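Local coordinates for kinesin-like protein KIF19 (Mus musculus, PDB 5GSZ) that walks toward microtubule plus ends by ATP hydrolysis and depolymerises microtubules at ciliary tips, so regulating the length of motile cilia, at residues 97-102 and 247-252. Residues are numbered along the deposited sequence; the frame is centred on the assembly and turned at random.
Sequences NATVFA and FMIDLA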
loop_
_atom_site.group_PDB
_atom_site.type_symbol
_atom_site.label_atom_id
_atom_site.label_comp_id
_atom_site.label_asym_id
_atom_site.label_seq_id
_atom_site.Cartn_x
_atom_site.Cartn_y
_atom_site.Cartn_z
ATOM N N ASN A 97 -11.130 7.133 -8.904
ATOM C CA ASN A 97 -9.989 6.258 -8.661
ATOM C C ASN A 97 -9.465 6.436 -7.244
ATOM O O ASN A 97 -9.597 7.506 -6.644
ATOM C CB ASN A 97 -8.855 6.521 -9.655
ATOM C CG ASN A 97 -9.199 6.084 -11.046
ATOM O OD1 ASN A 97 -10.262 5.524 -11.283
ATOM N ND2 ASN A 97 -8.291 6.308 -11.975
ATOM N N ALA A 98 -8.854 5.373 -6.719
ATOM C CA ALA A 98 -8.370 5.359 -5.347
ATOM C C ALA A 98 -7.189 4.410 -5.227
ATOM O O ALA A 98 -7.063 3.453 -5.994
ATOM C CB ALA A 98 -9.472 4.945 -4.376
ATOM N N THR A 99 -6.337 4.673 -4.238
ATOM C CA THR A 99 -5.111 3.910 -4.060
ATOM C C THR A 99 -4.779 3.751 -2.586
ATOM O O THR A 99 -4.785 4.729 -1.834
ATOM C CB THR A 99 -3.941 4.582 -4.763
ATOM O OG1 THR A 99 -4.225 4.682 -6.164
ATOM C CG2 THR A 99 -2.689 3.760 -4.540
ATOM N N VAL A 100 -4.451 2.525 -2.191
ATOM C CA VAL A 100 -4.095 2.211 -0.814
ATOM C C VAL A 100 -2.719 1.548 -0.808
ATOM O O VAL A 100 -2.528 0.490 -1.424
ATOM C CB VAL A 100 -5.140 1.301 -0.152
ATOM C CG1 VAL A 100 -5.019 1.406 1.343
ATOM C CG2 VAL A 100 -6.526 1.652 -0.627
ATOM N N PHE A 101 -1.772 2.167 -0.099
ATOM C CA PHE A 101 -0.438 1.620 0.109
ATOM C C PHE A 101 -0.277 1.098 1.520
ATOM O O PHE A 101 -0.615 1.791 2.488
ATOM C CB PHE A 101 0.655 2.667 -0.069
ATOM C CG PHE A 101 0.622 3.346 -1.361
ATOM C CD1 PHE A 101 1.159 2.738 -2.490
ATOM C CD2 PHE A 101 0.087 4.616 -1.459
ATOM C CE1 PHE A 101 1.151 3.388 -3.718
ATOM C CE2 PHE A 101 0.060 5.275 -2.673
ATOM C CZ PHE A 101 0.595 4.663 -3.808
ATOM N N ALA A 102 0.311 -0.085 1.627
ATOM C CA ALA A 102 0.955 -0.526 2.856
ATOM C C ALA A 102 2.438 -0.205 2.749
ATOM O O ALA A 102 3.125 -0.733 1.867
ATOM C CB ALA A 102 0.742 -2.019 3.096
ATOM N N PHE A 247 -6.694 0.581 -6.560
ATOM C CA PHE A 247 -5.394 -0.069 -6.472
ATOM C C PHE A 247 -5.065 -0.329 -5.017
ATOM O O PHE A 247 -5.143 0.590 -4.193
ATOM C CB PHE A 247 -4.286 0.785 -7.075
ATOM C CG PHE A 247 -4.210 0.718 -8.560
ATOM C CD1 PHE A 247 -3.533 -0.309 -9.181
ATOM C CD2 PHE A 247 -4.793 1.697 -9.342
ATOM C CE1 PHE A 247 -3.453 -0.356 -10.556
ATOM C CE2 PHE A 247 -4.705 1.644 -10.710
ATOM C CZ PHE A 247 -4.038 0.622 -11.312
ATOM N N MET A 248 -4.683 -1.569 -4.707
ATOM C CA MET A 248 -4.363 -1.968 -3.337
ATOM C C MET A 248 -2.971 -2.583 -3.333
ATOM O O MET A 248 -2.757 -3.663 -3.898
ATOM C CB MET A 248 -5.416 -2.925 -2.777
ATOM C CG MET A 248 -6.720 -2.206 -2.477
ATOM S SD MET A 248 -8.034 -3.211 -1.736
ATOM C CE MET A 248 -8.463 -4.271 -3.110
ATOM N N ILE A 249 -2.023 -1.893 -2.706
ATOM C CA ILE A 249 -0.612 -2.168 -2.917
ATOM C C ILE A 249 0.053 -2.563 -1.610
ATOM O O ILE A 249 -0.079 -1.866 -0.596
ATOM C CB ILE A 249 0.094 -0.971 -3.562
ATOM C CG1 ILE A 249 -0.566 -0.691 -4.914
ATOM C CG2 ILE A 249 1.590 -1.270 -3.707
ATOM C CD1 ILE A 249 -0.303 0.693 -5.450
ATOM N N ASP A 250 0.756 -3.701 -1.653
ATOM C CA ASP A 250 1.677 -4.169 -0.628
ATOM C C ASP A 250 3.091 -3.846 -1.111
ATOM O O ASP A 250 3.656 -4.580 -1.920
ATOM C CB ASP A 250 1.487 -5.664 -0.413
ATOM C CG ASP A 250 2.296 -6.201 0.767
ATOM O OD1 ASP A 250 2.743 -5.403 1.617
ATOM O OD2 ASP A 250 2.481 -7.435 0.844
ATOM N N LEU A 251 3.664 -2.756 -0.609
ATOM C CA LEU A 251 4.906 -2.232 -1.163
ATOM C C LEU A 251 6.103 -3.113 -0.812
ATOM O O LEU A 251 6.038 -4.025 0.019
ATOM C CB LEU A 251 5.192 -0.819 -0.657
ATOM C CG LEU A 251 4.347 0.326 -1.185
ATOM C CD1 LEU A 251 4.720 1.631 -0.525
ATOM C CD2 LEU A 251 4.541 0.419 -2.665
ATOM N N ALA A 252 7.223 -2.805 -1.459
ATOM C CA ALA A 252 8.501 -3.309 -1.003
ATOM C C ALA A 252 8.842 -2.686 0.350
ATOM O O ALA A 252 8.254 -1.682 0.768
ATOM C CB ALA A 252 9.589 -3.025 -2.040
#
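With CG set beside the backbone N (chi1 -56°), the ring of Phe101 runs alongside Ile249, whose CG1 takes the equivalent setting (chi1 -60°); the two side chains point the same way and Phe101 CE1 meets Ile249 CD1 at 3.5 Å. Thr99 CG2 lies over one face of that ring, offset toward its rim, and also approaches Ile249 CD1 at 4.0 Å, while Leu251 CD2 approaches Phe101 CD1. The side chains of Thr99, Phe101, Phe247 and Ile249 project from one face of the sheet; Val100, Ala102, Met248 and Asp250 occupy the other, where Val100 CG2 touches Met248 CG.

The backbones confirm a parallel pair: the strand axes diverge by 12°, and successive bridges join Thr99 to Phe247 through Ala102 to Asp250. Five hydrogen bonds zip them together. Ile249 N reaches Val100 O at 2.8 Å, and Ile249 O in turn accepts Ala102 N at 2.9 Å, so Ile249 is held through both its backbone polar atoms. The ladder ends with Leu251 N donating to Ala102 O at 3.2 Å.

Asp250 OD2 is hydrogen-bonded to Thr111 OG1 and salt-bridged to Arg206, and the side chain lies about 4 Å (nearest atoms) from the bound magnesium ion; this position fits the switch II aspartate of kinesins. Strand 97-103 leads into the P-loop. In the central sheet of the motor domain the pair lies between strands 315-323 and 220-232, with helix 302-307 packed on Phe247 and Ile249, and helix 110-114 on Ala102 and Met248.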